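PDB 4GL6: DUF5037 domain-containing protein from Ruminococcus gnavus, which is of unknown function, a DUF5037-family protein with two separate four-stranded beta sheets, one antiparallel and one mixed, flanked by helices. Local coordinates for residues A[48-56]-A[194-202]; A[77-88]-A[100-108]. One frame throughout, in Å; residues are numbered along the deposited sequence.

Overall arrangement
From the N terminus the chain builds an antiparallel sheet of strands 22-28, 40-46, 54-59 and 69-70, runs through helix 75-95 and enters a mixed sheet at edge strand 99-104. Contact 2 closes the short loop, with 11 residues between helix segment 77-88 and segment 100-108. Contact 1 joins segment 48-56, the hairpin turn leading into strand 54-59, to 194-202, the loop after helix 184-194, across 137 intervening residues, so contact 2 lies wholly within its span. Their centres are 11 Å apart and they meet directly: D49 OD2 forms a salt bridge with R78 NH2 (2.8 Å), and K51 O probably accepts a hydrogen bond from Y100 OH (2.7 Å).

Contact 1: residues A[48-56]-A[194-202]; sequences NDPKHPFEG and LEIFTSGDE. With GOL (glycerol), chain D.
K51 and E195 lie side by side and point the same way, so their contact runs along the aliphatic chains as well as the charges. The bend of K51 at chi2 (-77°) brings its CD to 3.6 Å from E195 OE2, and the salt bridge from K51 NZ to the same oxygen is long at 3.5 Å. Beneath the pair the backbones close up: E195 CA approaches K51 O in a nearly straight CA-H...O contact (angle at H 165°). No conventional hydrogen bond crosses between the segments. P53 supplies the middle of the interface, its ring turned onto the peptide groups of the 194-202 loop, with CG 3.4 Å from F197 O and CD 3.5 Å from L194 O. The topology is a beta-hairpin connection between strands 40-46 and 54-59, carrying a type I turn from D49 to H52, packed against a loop that makes a type II turn from T198 to D201. G200 takes a positive phi in that second turn. T198 presents its methyl rather than its hydroxyl: CG2 stands beside the backbone N, anti to the carbonyl carbon, and lies 3.4 Å from F54 CA, in the residue whose backbone pairs with C44 of strand 40-46. Farther along, E55 and D201 cross at about a right angle, their carboxylate planes 77° apart and E55 OE2 3.7 Å from D201 OD2. These like charges would tend to repel, which might raise the pKa of one of them. A glycerol, probably from the crystallisation liquor, sits at the pair, its O2 2.8 Å from E55 OE2 and within hydrogen-bonding distance of D201 OD2.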
loop_
_atom_site.group_PDB
_atom_site.type_symbol
_atom_site.label_atom_id
_atom_site.label_comp_id
_atom_site.label_asym_id
_atom_site.label_seq_id
_atom_site.Cartn_x
_atom_site.Cartn_y
_atom_site.Cartn_z
ATOM N N ASN A 48 -1.754 -16.550 -3.093
ATOM C CA ASN A 48 -3.174 -16.228 -2.881
ATOM C C ASN A 48 -3.572 -14.780 -3.094
ATOM O O ASN A 48 -4.751 -14.522 -3.225
ATOM C CB ASN A 48 -3.632 -16.653 -1.482
ATOM C CG ASN A 48 -3.530 -18.139 -1.272
ATOM O OD1 ASN A 48 -3.572 -18.927 -2.225
ATOM N ND2 ASN A 48 -3.387 -18.539 -0.015
ATOM N N ASP A 49 -2.619 -13.844 -3.102
ATOM C CA ASP A 49 -2.884 -12.395 -3.343
ATOM C C ASP A 49 -1.803 -11.880 -4.306
ATOM O O ASP A 49 -1.110 -10.902 -4.036
ATOM C CB ASP A 49 -2.871 -11.659 -1.991
ATOM C CG ASP A 49 -3.486 -10.268 -2.040
ATOM O OD1 ASP A 49 -4.008 -9.813 -3.097
ATOM O OD2 ASP A 49 -3.451 -9.641 -0.968
ATOM N N PRO A 50 -1.699 -12.526 -5.471
ATOM C CA PRO A 50 -0.587 -12.279 -6.381
ATOM C C PRO A 50 -0.473 -10.909 -7.039
ATOM O O PRO A 50 0.598 -10.613 -7.561
ATOM C CB PRO A 50 -0.801 -13.348 -7.458
ATOM C CG PRO A 50 -2.283 -13.465 -7.551
ATOM C CD PRO A 50 -2.811 -13.212 -6.167
ATOM N N LYS A 51 -1.532 -10.102 -7.037
ATOM C CA LYS A 51 -1.481 -8.788 -7.696
ATOM C C LYS A 51 -0.961 -7.655 -6.788
ATOM O O LYS A 51 -0.694 -6.578 -7.305
ATOM C CB LYS A 51 -2.867 -8.403 -8.229
ATOM C CG LYS A 51 -3.532 -9.389 -9.186
ATOM C CD LYS A 51 -2.987 -9.362 -10.618
ATOM C CE LYS A 51 -3.801 -10.296 -11.522
ATOM N NZ LYS A 51 -3.551 -10.107 -12.978
ATOM N N HIS A 52 -0.806 -7.890 -5.473
ATOM C CA HIS A 52 -0.396 -6.851 -4.498
ATOM C C HIS A 52 0.879 -7.133 -3.747
ATOM O O HIS A 52 0.857 -7.736 -2.648
ATOM C CB HIS A 52 -1.514 -6.619 -3.521
ATOM C CG HIS A 52 -2.715 -6.028 -4.162
ATOM N ND1 HIS A 52 -2.833 -4.701 -4.365
ATOM C CD2 HIS A 52 -3.843 -6.619 -4.700
ATOM C CE1 HIS A 52 -3.991 -4.457 -4.967
ATOM N NE2 HIS A 52 -4.613 -5.634 -5.177
ATOM N N PRO A 53 2.016 -6.679 -4.296
ATOM C CA PRO A 53 3.289 -6.994 -3.651
ATOM C C PRO A 53 3.567 -6.232 -2.360
ATOM O O PRO A 53 2.938 -5.217 -2.090
ATOM C CB PRO A 53 4.322 -6.632 -4.719
ATOM C CG PRO A 53 3.664 -5.593 -5.542
ATOM C CD PRO A 53 2.199 -5.847 -5.502
ATOM N N PHE A 54 4.494 -6.768 -1.568
ATOM C CA PHE A 54 4.944 -6.147 -0.317
ATOM C C PHE A 54 6.446 -6.298 -0.151
ATOM O O PHE A 54 7.018 -7.275 -0.638
ATOM C CB PHE A 54 4.220 -6.720 0.884
ATOM C CG PHE A 54 4.476 -8.177 1.138
ATOM C CD1 PHE A 54 3.778 -9.152 0.431
ATOM C CD2 PHE A 54 5.383 -8.581 2.133
ATOM C CE1 PHE A 54 4.006 -10.503 0.676
ATOM C CE2 PHE A 54 5.607 -9.927 2.395
ATOM C CZ PHE A 54 4.915 -10.892 1.665
ATOM N N GLU A 55 7.066 -5.328 0.528
ATOM C CA GLU A 55 8.514 -5.315 0.721
ATOM C C GLU A 55 8.883 -5.915 2.071
ATOM O O GLU A 55 8.155 -5.780 3.041
ATOM C CB GLU A 55 9.090 -3.904 0.569
ATOM C CG GLU A 55 10.584 -3.872 0.299
ATOM C CD GLU A 55 11.103 -2.467 0.033
ATOM O OE1 GLU A 55 11.051 -1.650 0.984
ATOM O OE2 GLU A 55 11.593 -2.192 -1.111
ATOM N N GLY A 56 10.003 -6.629 2.081
ATOM C CA GLY A 56 10.589 -7.257 3.260
ATOM C C GLY A 56 12.076 -6.926 3.280
ATOM O O GLY A 56 12.693 -6.717 2.237
ATOM N N LEU A 194 2.312 -1.736 -11.244
ATOM C CA LEU A 194 1.778 -1.876 -9.873
ATOM C C LEU A 194 1.701 -3.322 -9.380
ATOM O O LEU A 194 1.821 -3.562 -8.187
ATOM C CB LEU A 194 0.394 -1.203 -9.746
ATOM C CG LEU A 194 0.334 0.331 -9.850
ATOM C CD1 LEU A 194 -1.050 0.828 -10.261
ATOM C CD2 LEU A 194 0.778 0.997 -8.564
ATOM N N GLU A 195 1.492 -4.268 -10.294
ATOM C CA GLU A 195 1.444 -5.694 -9.954
ATOM C C GLU A 195 2.776 -6.289 -9.470
ATOM O O GLU A 195 2.759 -7.314 -8.784
ATOM C CB GLU A 195 0.918 -6.532 -11.144
ATOM C CG GLU A 195 -0.579 -6.396 -11.412
ATOM C CD GLU A 195 -1.045 -7.081 -12.695
ATOM O OE1 GLU A 195 -0.283 -7.863 -13.320
ATOM O OE2 GLU A 195 -2.215 -6.853 -13.058
ATOM N N ILE A 196 3.903 -5.663 -9.826
ATOM C CA ILE A 196 5.241 -6.178 -9.498
ATOM C C ILE A 196 6.165 -5.262 -8.671
ATOM O O ILE A 196 7.325 -5.608 -8.462
ATOM C CB ILE A 196 5.971 -6.646 -10.794
ATOM C CG1 ILE A 196 6.342 -5.445 -11.710
ATOM C CG2 ILE A 196 5.126 -7.708 -11.509
ATOM C CD1 ILE A 196 7.376 -5.762 -12.768
ATOM N N PHE A 197 5.681 -4.102 -8.238
ATOM C CA PHE A 197 6.467 -3.177 -7.398
ATOM C C PHE A 197 5.606 -2.618 -6.272
ATOM O O PHE A 197 4.409 -2.435 -6.455
ATOM C CB PHE A 197 7.033 -2.010 -8.218
ATOM C CG PHE A 197 8.117 -2.404 -9.174
ATOM C CD1 PHE A 197 9.347 -2.850 -8.696
ATOM C CD2 PHE A 197 7.942 -2.279 -10.551
ATOM C CE1 PHE A 197 10.362 -3.216 -9.566
ATOM C CE2 PHE A 197 8.958 -2.642 -11.425
ATOM C CZ PHE A 197 10.169 -3.108 -10.932
ATOM N N THR A 198 6.236 -2.328 -5.129
ATOM C CA THR A 198 5.554 -1.771 -3.949
ATOM C C THR A 198 5.449 -0.262 -4.040
ATOM O O THR A 198 6.129 0.380 -4.851
ATOM C CB THR A 198 6.258 -2.171 -2.649
ATOM O OG1 THR A 198 7.654 -1.905 -2.772
ATOM C CG2 THR A 198 6.045 -3.661 -2.376
ATOM N N SER A 199 4.609 0.290 -3.170
ATOM C CA SER A 199 4.302 1.723 -3.114
ATOM C C SER A 199 5.538 2.604 -3.025
ATOM O O SER A 199 6.345 2.457 -2.091
ATOM C CB SER A 199 3.400 2.034 -1.921
ATOM O OG SER A 199 2.918 3.346 -1.974
ATOM N N GLY A 200 5.674 3.502 -4.005
ATOM C CA GLY A 200 6.814 4.391 -4.117
ATOM C C GLY A 200 7.969 3.831 -4.942
ATOM O O GLY A 200 8.729 4.619 -5.482
ATOM N N ASP A 201 8.116 2.497 -5.031
ATOM C CA ASP A 201 9.210 1.847 -5.764
ATOM C C ASP A 201 8.793 1.461 -7.208
ATOM O O ASP A 201 9.432 0.598 -7.830
ATOM C CB ASP A 201 9.699 0.613 -4.975
ATOM C CG ASP A 201 11.204 0.252 -5.218
ATOM O OD1 ASP A 201 11.872 0.781 -6.138
ATOM O OD2 ASP A 201 11.738 -0.577 -4.439
ATOM N N GLU A 202 7.772 2.125 -7.754
ATOM C CA GLU A 202 7.277 1.807 -9.107
ATOM C C GLU A 202 8.231 2.124 -10.260
ATOM O O GLU A 202 8.138 1.486 -11.288
ATOM C CB GLU A 202 5.927 2.471 -9.400
ATOM C CG GLU A 202 4.783 2.076 -8.466
ATOM C CD GLU A 202 4.625 2.907 -7.210
ATOM O OE1 GLU A 202 5.467 3.782 -6.933
ATOM O OE2 GLU A 202 3.636 2.667 -6.482
HETATM C C1 GOL D . 14.553 0.313 -3.237
HETATM O O1 GOL D . 14.084 1.175 -4.276
HETATM C C2 GOL D . 14.040 0.774 -1.887
HETATM O O2 GOL D . 12.715 0.309 -1.670
HETATM C C3 GOL D . 14.914 0.264 -0.744
HETATM O O3 GOL D . 15.024 1.306 0.244
#

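Contact 2: residues A[77-88]-A[100-108]; sequences QRLLAKQMESMI and YIQGDIIIP
I105 drives its CD1 methyl into a hollow on the helix surface walled by L80, A81 and M84, a selenomethionine. Its CD1 is 3.9 Å from L80 CB and equally 3.9 Å from M84 CB, while the extended chain of M84 carries SE alongside CG1 and CD1 of the isoleucine, the two side chains crossing obliquely. Next to this knob the strand offers a dip: G103 has no side chain, and the helix comes down on it at A81, CA to CA 4.7 Å. The segment axes approach to 7.2 Å, with N-to-C directions 137° apart. Two further bumps flank the centre. I107 CD1 meets L80 CD1 at 3.6 Å, the two side chains crossing at about a right angle, and I101 lays CG2 against E85 and I88, 4.3 Å from I88 CB. Two polar side chains of the helix accept backbone N-H groups, one of the strand (G103) and one of the chain just beyond it (I107). Q77 lies side by side with I106, its extended chain leaving CA on the side away from the backbone N (chi1 -161°), and its OE1 accepts from I107 N at 2.9 Å (N-H...O 166°). E85 OE2 takes G103 N at 2.9 Å on its anti lone pair, while R78 grips the carboxylate end-on, NH1 to OE2 and NH2 to OE1, both on the syn side; these three bonds fix the group's rotation. R78 also pairs with D49 of the hairpin loop. The helix thus covers the edge strand of the mixed sheet, and M84 and I88 extend onto A142 of the adjacent strand 140-147. Helix 156-171 meets M84 and I88 through Y167, and helix 122-129 touches L80, I105 and I107 through Y125.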
loop_
_atom_site.group_PDB
_atom_site.type_symbol
_atom_site.label_atom_id
_atom_site.label_comp_id
_atom_site.label_asym_id
_atom_site.label_seq_id
_atom_site.Cartn_x
_atom_site.Cartn_y
_atom_site.Cartn_z
ATOM N N GLN A 77 2.538 -6.018 8.060
ATOM C CA GLN A 77 2.324 -4.778 7.350
ATOM C C GLN A 77 1.414 -4.987 6.125
ATOM O O GLN A 77 0.488 -4.212 5.897
ATOM C CB GLN A 77 3.703 -4.260 6.915
ATOM C CG GLN A 77 3.787 -2.814 6.550
ATOM C CD GLN A 77 5.230 -2.378 6.368
ATOM O OE1 GLN A 77 5.870 -1.822 7.277
ATOM N NE2 GLN A 77 5.773 -2.709 5.216
ATOM N N ARG A 78 1.692 -6.031 5.344
ATOM C CA ARG A 78 0.899 -6.364 4.145
ATOM C C ARG A 78 -0.546 -6.706 4.475
ATOM O O ARG A 78 -1.455 -6.283 3.763
ATOM C CB ARG A 78 1.533 -7.519 3.339
ATOM C CG ARG A 78 0.683 -8.118 2.213
ATOM C CD ARG A 78 0.264 -7.056 1.202
ATOM N NE ARG A 78 -1.009 -7.363 0.561
ATOM C CZ ARG A 78 -1.791 -6.479 -0.067
ATOM N NH1 ARG A 78 -1.477 -5.191 -0.145
ATOM N NH2 ARG A 78 -2.930 -6.886 -0.601
ATOM N N LEU A 79 -0.741 -7.486 5.527
ATOM C CA LEU A 79 -2.081 -7.848 5.967
ATOM C C LEU A 79 -2.889 -6.607 6.363
ATOM O O LEU A 79 -4.100 -6.561 6.104
ATOM C CB LEU A 79 -2.025 -8.841 7.130
ATOM C CG LEU A 79 -1.396 -10.210 6.859
ATOM C CD1 LEU A 79 -1.260 -10.977 8.181
ATOM C CD2 LEU A 79 -2.199 -10.990 5.837
ATOM N N LEU A 80 -2.230 -5.610 6.973
ATOM C CA LEU A 80 -2.894 -4.347 7.327
ATOM C C LEU A 80 -3.257 -3.576 6.028
ATOM O O LEU A 80 -4.376 -3.080 5.907
ATOM C CB LEU A 80 -2.067 -3.514 8.324
ATOM C CG LEU A 80 -1.992 -3.972 9.801
ATOM C CD1 LEU A 80 -0.955 -3.168 10.577
ATOM C CD2 LEU A 80 -3.331 -3.865 10.528
ATOM N N ALA A 81 -2.335 -3.527 5.064
ATOM C CA ALA A 81 -2.590 -2.933 3.735
ATOM C C ALA A 81 -3.753 -3.610 3.028
ATOM O O ALA A 81 -4.599 -2.921 2.475
ATOM C CB ALA A 81 -1.345 -2.976 2.822
ATOM N N LYS A 82 -3.805 -4.946 3.073
ATOM C CA LYS A 82 -4.901 -5.723 2.454
ATOM C C LYS A 82 -6.277 -5.266 2.988
ATOM O O LYS A 82 -7.242 -5.105 2.216
ATOM C CB LYS A 82 -4.694 -7.243 2.663
ATOM C CG LYS A 82 -5.700 -8.187 1.983
ATOM C CD LYS A 82 -5.306 -9.656 2.173
ATOM C CE LYS A 82 -6.380 -10.619 1.667
ATOM N NZ LYS A 82 -6.738 -10.386 0.240
ATOM N N GLN A 83 -6.344 -5.035 4.295
ATOM C CA GLN A 83 -7.574 -4.554 4.936
ATOM C C GLN A 83 -7.925 -3.128 4.548
ATOM O O GLN A 83 -9.099 -2.819 4.350
ATOM C CB GLN A 83 -7.501 -4.704 6.453
ATOM C CG GLN A 83 -7.721 -6.133 6.880
ATOM C CD GLN A 83 -7.190 -6.379 8.250
ATOM O OE1 GLN A 83 -7.932 -6.355 9.238
ATOM N NE2 GLN A 83 -5.883 -6.568 8.333
HETATM N N MSE A 84 -6.918 -2.267 4.455
HETATM C CA MSE A 84 -7.120 -0.856 4.045
HETATM C C MSE A 84 -7.673 -0.822 2.595
HETATM O O MSE A 84 -8.653 -0.142 2.309
HETATM C CB MSE A 84 -5.826 -0.036 4.183
HETATM C CG MSE A 84 -6.060 1.469 4.166
HETATM SE SE MSE A 84 -4.431 2.455 3.898
HETATM C CE MSE A 84 -5.055 4.298 4.025
ATOM N N GLU A 85 -7.047 -1.609 1.728
ATOM C CA GLU A 85 -7.475 -1.790 0.341
ATOM C C GLU A 85 -8.922 -2.279 0.261
ATOM O O GLU A 85 -9.725 -1.734 -0.492
ATOM C CB GLU A 85 -6.544 -2.787 -0.363
ATOM C CG GLU A 85 -5.153 -2.203 -0.610
ATOM C CD GLU A 85 -4.092 -3.222 -0.972
ATOM O OE1 GLU A 85 -4.403 -4.397 -1.278
ATOM O OE2 GLU A 85 -2.903 -2.833 -0.939
ATOM N N SER A 86 -9.244 -3.276 1.071
ATOM C CA SER A 86 -10.575 -3.864 1.082
ATOM C C SER A 86 -11.665 -2.840 1.449
ATOM O O SER A 86 -12.685 -2.740 0.768
ATOM C CB SER A 86 -10.606 -5.051 2.054
ATOM O OG SER A 86 -11.838 -5.727 1.959
HETATM N N MSE A 87 -11.429 -2.093 2.526
HETATM C CA MSE A 87 -12.356 -1.049 3.006
HETATM C C MSE A 87 -12.545 0.097 1.990
HETATM O O MSE A 87 -13.659 0.618 1.830
HETATM C CB MSE A 87 -11.908 -0.515 4.381
HETATM C CG MSE A 87 -12.080 -1.512 5.535
HETATM SE SE MSE A 87 -11.346 -0.866 7.282
HETATM C CE MSE A 87 -9.523 -1.542 7.183
ATOM N N ILE A 88 -11.480 0.467 1.291
ATOM C CA ILE A 88 -11.581 1.472 0.232
ATOM C C ILE A 88 -12.320 0.882 -0.984
ATOM O O ILE A 88 -13.183 1.554 -1.561
ATOM C CB ILE A 88 -10.209 2.035 -0.151
ATOM C CG1 ILE A 88 -9.645 2.800 1.050
ATOM C CG2 ILE A 88 -10.335 2.996 -1.331
ATOM C CD1 ILE A 88 -8.227 3.263 0.873
ATOM N N TYR A 100 -6.937 -0.016 -9.442
ATOM C CA TYR A 100 -5.933 -0.661 -8.619
ATOM C C TYR A 100 -5.839 0.158 -7.332
ATOM O O TYR A 100 -5.572 1.372 -7.392
ATOM C CB TYR A 100 -4.589 -0.726 -9.333
ATOM C CG TYR A 100 -3.593 -1.606 -8.605
ATOM C CD1 TYR A 100 -2.845 -1.107 -7.524
ATOM C CD2 TYR A 100 -3.384 -2.930 -8.992
ATOM C CE1 TYR A 100 -1.925 -1.909 -6.850
ATOM C CE2 TYR A 100 -2.458 -3.736 -8.332
ATOM C CZ TYR A 100 -1.731 -3.220 -7.260
ATOM O OH TYR A 100 -0.825 -3.996 -6.593
ATOM N N ILE A 101 -6.063 -0.499 -6.192
ATOM C CA ILE A 101 -6.007 0.146 -4.892
ATOM C C ILE A 101 -4.734 -0.336 -4.221
ATOM O O ILE A 101 -4.595 -1.523 -3.921
ATOM C CB ILE A 101 -7.224 -0.219 -4.030
ATOM C CG1 ILE A 101 -8.532 0.149 -4.768
ATOM C CG2 ILE A 101 -7.127 0.470 -2.676
ATOM C CD1 ILE A 101 -9.785 -0.392 -4.107
ATOM N N GLN A 102 -3.811 0.590 -3.971
ATOM C CA GLN A 102 -2.524 0.282 -3.339
ATOM C C GLN A 102 -2.453 0.865 -1.915
ATOM O O GLN A 102 -2.402 2.084 -1.735
ATOM C CB GLN A 102 -1.398 0.857 -4.175
ATOM C CG GLN A 102 -0.015 0.390 -3.772
ATOM C CD GLN A 102 1.054 1.212 -4.430
ATOM O OE1 GLN A 102 1.219 2.386 -4.112
ATOM N NE2 GLN A 102 1.801 0.601 -5.312
ATOM N N GLY A 103 -2.436 -0.011 -0.921
ATOM C CA GLY A 103 -2.325 0.397 0.479
ATOM C C GLY A 103 -0.867 0.614 0.827
ATOM O O GLY A 103 -0.033 -0.202 0.457
ATOM N N ASP A 104 -0.576 1.700 1.546
ATOM C CA ASP A 104 0.781 2.099 1.943
ATOM C C ASP A 104 0.819 2.323 3.455
ATOM O O ASP A 104 0.662 3.444 3.934
ATOM C CB ASP A 104 1.170 3.361 1.146
ATOM C CG ASP A 104 2.594 3.855 1.426
ATOM O OD1 ASP A 104 3.468 3.112 1.930
ATOM O OD2 ASP A 104 2.831 5.022 1.102
ATOM N N ILE A 105 0.989 1.219 4.182
ATOM C CA ILE A 105 1.056 1.189 5.642
ATOM C C ILE A 105 2.466 0.773 6.029
ATOM O O ILE A 105 2.924 -0.241 5.584
ATOM C CB ILE A 105 0.031 0.203 6.215
ATOM C CG1 ILE A 105 -1.391 0.736 5.955
ATOM C CG2 ILE A 105 0.223 0.012 7.726
ATOM C CD1 ILE A 105 -2.511 -0.239 6.232
ATOM N N ILE A 106 3.142 1.587 6.836
ATOM C CA ILE A 106 4.509 1.339 7.308
ATOM C C ILE A 106 4.532 1.184 8.830
ATOM O O ILE A 106 4.246 2.131 9.549
ATOM C CB ILE A 106 5.446 2.498 6.916
ATOM C CG1 ILE A 106 5.564 2.605 5.372
ATOM C CG2 ILE A 106 6.813 2.329 7.581
ATOM C CD1 ILE A 106 6.230 1.429 4.672
ATOM N N ILE A 107 4.896 -0.010 9.293
ATOM C CA ILE A 107 5.017 -0.341 10.713
ATOM C C ILE A 107 6.418 0.066 11.168
ATOM O O ILE A 107 7.393 -0.439 10.607
ATOM C CB ILE A 107 4.895 -1.858 10.945
ATOM C CG1 ILE A 107 3.536 -2.367 10.482
ATOM C CG2 ILE A 107 5.113 -2.218 12.408
ATOM C CD1 ILE A 107 2.339 -1.701 11.135
ATOM N N PRO A 108 6.539 0.967 12.162
ATOM C CA PRO A 108 7.867 1.410 12.637
ATOM C C PRO A 108 8.630 0.344 13.456
ATOM O O PRO A 108 8.007 -0.582 14.016
ATOM C CB PRO A 108 7.538 2.638 13.489
ATOM C CG PRO A 108 6.151 2.380 13.997
ATOM C CD PRO A 108 5.446 1.570 12.952
#